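Local coordinates for glutathione S-transferase (Agrobacterium tumefaciens, PDB 2YCD), which probably conjugates glutathione to electrophilic compounds, as other members of the glutathione transferase superfamily do, and binds S-(p-nitrobenzyl)glutathione, at residues 39-44 / 91-96. Sequence-based numbering, arbitrary orientation. Where two conformers were deposited one is given.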
loop_
_atom_site.group_PDB
_atom_site.type_symbol
_atom_site.label_atom_id
_atom_site.label_comp_id
_atom_site.label_asym_id
_atom_site.label_seq_id
_atom_site.Cartn_x
_atom_site.Cartn_y
_atom_site.Cartn_z
ATOM N N ARG A 39 -11.477 9.592 -8.974
ATOM C CA ARG A 39 -12.693 10.268 -9.430
ATOM C C ARG A 39 -13.672 10.436 -8.274
ATOM O O ARG A 39 -14.289 11.505 -8.116
ATOM C CB ARG A 39 -13.361 9.455 -10.535
ATOM C CG ARG A 39 -12.591 9.356 -11.851
ATOM C CD ARG A 39 -13.406 8.460 -12.780
ATOM N NE ARG A 39 -12.892 8.292 -14.142
ATOM C CZ ARG A 39 -13.201 9.108 -15.149
ATOM N NH1 ARG A 39 -13.903 10.223 -14.938
ATOM N NH2 ARG A 39 -12.755 8.839 -16.365
ATOM N N TRP A 40 -13.865 9.380 -7.496
ATOM C CA TRP A 40 -14.796 9.422 -6.376
ATOM C C TRP A 40 -14.361 10.462 -5.330
ATOM O O TRP A 40 -15.179 11.280 -4.860
ATOM C CB TRP A 40 -14.914 8.002 -5.801
ATOM C CG TRP A 40 -15.948 7.805 -4.697
ATOM C CD1 TRP A 40 -16.840 8.737 -4.208
ATOM C CD2 TRP A 40 -16.187 6.598 -3.967
ATOM N NE1 TRP A 40 -17.611 8.168 -3.207
ATOM C CE2 TRP A 40 -17.221 6.864 -3.035
ATOM C CE3 TRP A 40 -15.600 5.321 -3.989
ATOM C CZ2 TRP A 40 -17.694 5.890 -2.141
ATOM C CZ3 TRP A 40 -16.075 4.350 -3.111
ATOM C CH2 TRP A 40 -17.117 4.639 -2.199
ATOM N N ALA A 41 -13.073 10.499 -4.996
ATOM C CA ALA A 41 -12.578 11.510 -4.069
ATOM C C ALA A 41 -12.836 12.928 -4.583
ATOM O O ALA A 41 -13.278 13.811 -3.824
ATOM C CB ALA A 41 -11.087 11.295 -3.785
ATOM N N LEU A 42 -12.520 13.172 -5.854
ATOM C CA LEU A 42 -12.784 14.495 -6.449
ATOM C C LEU A 42 -14.265 14.861 -6.386
ATOM O O LEU A 42 -14.611 16.001 -6.067
ATOM C CB LEU A 42 -12.257 14.553 -7.888
ATOM C CG LEU A 42 -10.729 14.449 -8.006
ATOM C CD1 LEU A 42 -10.299 14.064 -9.416
ATOM C CD2 LEU A 42 -10.054 15.756 -7.568
ATOM N N GLU A 43 -15.139 13.904 -6.672
ATOM C CA GLU A 43 -16.573 14.183 -6.590
ATOM C C GLU A 43 -17.062 14.435 -5.160
ATOM O O GLU A 43 -17.935 15.289 -4.952
ATOM C CB GLU A 43 -17.368 13.072 -7.270
ATOM C CG GLU A 43 -17.227 13.068 -8.811
ATOM C CD GLU A 43 -17.881 14.277 -9.460
ATOM O OE1 GLU A 43 -18.606 15.022 -8.778
ATOM O OE2 GLU A 43 -17.662 14.468 -10.677
ATOM N N GLU A 44 -16.489 13.740 -4.180
ATOM C CA GLU A 44 -16.876 13.953 -2.775
ATOM C C GLU A 44 -16.534 15.366 -2.319
ATOM O O GLU A 44 -17.294 15.964 -1.560
ATOM C CB GLU A 44 -16.223 12.917 -1.837
ATOM C CG GLU A 44 -16.815 11.511 -1.949
ATOM C CD GLU A 44 -18.151 11.330 -1.225
ATOM O OE1 GLU A 44 -18.523 12.195 -0.392
ATOM O OE2 GLU A 44 -18.811 10.313 -1.496
ATOM N N MET A 91 -4.995 10.730 -0.992
ATOM C CA MET A 91 -4.477 11.424 0.188
ATOM C C MET A 91 -4.354 12.928 -0.046
ATOM O O MET A 91 -4.785 13.739 0.772
ATOM C CB MET A 91 -3.115 10.848 0.590
ATOM C CG MET A 91 -2.589 11.417 1.895
ATOM S SD MET A 91 -3.527 10.844 3.320
ATOM C CE MET A 91 -2.721 9.279 3.625
ATOM N N HIS A 92 -3.752 13.302 -1.169
ATOM C CA HIS A 92 -3.559 14.713 -1.503
ATOM C C HIS A 92 -4.868 15.478 -1.611
ATOM O O HIS A 92 -4.997 16.593 -1.070
ATOM C CB HIS A 92 -2.746 14.846 -2.799
ATOM C CG HIS A 92 -2.551 16.260 -3.256
ATOM N ND1 HIS A 92 -1.696 17.134 -2.620
ATOM C CD2 HIS A 92 -3.107 16.949 -4.280
ATOM C CE1 HIS A 92 -1.717 18.298 -3.248
ATOM N NE2 HIS A 92 -2.572 18.217 -4.248
ATOM N N ILE A 93 -5.835 14.893 -2.300
ATOM C CA ILE A 93 -7.165 15.486 -2.412
ATOM C C ILE A 93 -7.775 15.667 -1.015
ATOM O O ILE A 93 -8.314 16.739 -0.695
ATOM C CB ILE A 93 -8.068 14.605 -3.303
ATOM C CG1 ILE A 93 -7.524 14.595 -4.738
ATOM C CG2 ILE A 93 -9.530 15.124 -3.302
ATOM C CD1 ILE A 93 -8.047 13.443 -5.625
ATOM N N ALA A 94 -7.673 14.634 -0.188
ATOM C CA ALA A 94 -8.252 14.647 1.153
ATOM C C ALA A 94 -7.563 15.635 2.095
ATOM O O ALA A 94 -8.181 16.102 3.058
ATOM C CB ALA A 94 -8.194 13.252 1.755
ATOM N N GLN A 95 -6.289 15.937 1.848
ATOM C CA GLN A 95 -5.530 16.826 2.732
ATOM C C GLN A 95 -5.836 18.297 2.451
ATOM O O GLN A 95 -5.645 19.150 3.321
ATOM C CB GLN A 95 -4.017 16.571 2.605
ATOM C CG GLN A 95 -3.522 15.215 3.128
ATOM C CD GLN A 95 -3.353 15.158 4.645
ATOM O OE1 GLN A 95 -3.544 16.151 5.341
ATOM N NE2 GLN A 95 -2.994 13.981 5.158
ATOM N N HIS A 96 -6.306 18.606 1.247
ATOM C CA HIS A 96 -6.459 20.002 0.848
ATOM C C HIS A 96 -7.897 20.431 0.602
ATOM O O HIS A 96 -8.161 21.558 0.182
ATOM C CB HIS A 96 -5.557 20.317 -0.338
ATOM C CG HIS A 96 -4.103 20.262 0.005
ATOM N ND1 HIS A 96 -3.307 19.176 -0.290
ATOM C CD2 HIS A 96 -3.313 21.142 0.662
ATOM C CE1 HIS A 96 -2.083 19.401 0.153
ATOM N NE2 HIS A 96 -2.058 20.586 0.733
#
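Ile93 is the one residue of 91-96 that reaches across to the neighbouring helix: its CG1-CD1 branch meets Leu42 and also Ala41 CB, while its CG2 lies against Ala41. The closer meeting is with leucine: the terminal methyl CD1 of Ile93 sits 3.6 Å from Leu42 CD2 and almost as near the branch carbon, at 3.7 Å from Leu42 CG. The two side chains cross at about a right angle, with the end of the isoleucine chain against the CG-CD2 branch of the leucine. The CB of Leu42 does not aim at the other helix; its CG lies anti to the carbonyl carbon (chi1 -66°), and the branched end then swings in to meet the isoleucine.

The CB of Ala41 points toward the partner helix and touches both methyls of Ile93, with Ile93 CD1 and Ile93 CG2 each 4.2 Å from Ala41 CB. Ile93 CG2 also rests 4.0 Å from Ala41 O, a van der Waals contact. The small alanine is consistent with the close approach of the backbones, with Ala41 CA and Ile93 CA 6.9 Å apart. All three residues are buried; the side-chain contacts are apolar, and no hydrogen bond crosses between the segments, so the contact is small and centred on one isoleucine.

Helices 35-45 and 86-96 thus pack together within the thioredoxin-like N-terminal domain of the GST fold, with the Ile93 side chain about 12 Å from the bound S-(p-nitrobenzyl)glutathione. Beyond the contact, Ala41 also touches Ile179 of helix 176-185, while Trp40 meets Phe213 of helix 211-225 edge-to-face. On the other helix, His92 packs on Leu81 and Leu83 of strand 81-84, and on Ala109 of the second subunit.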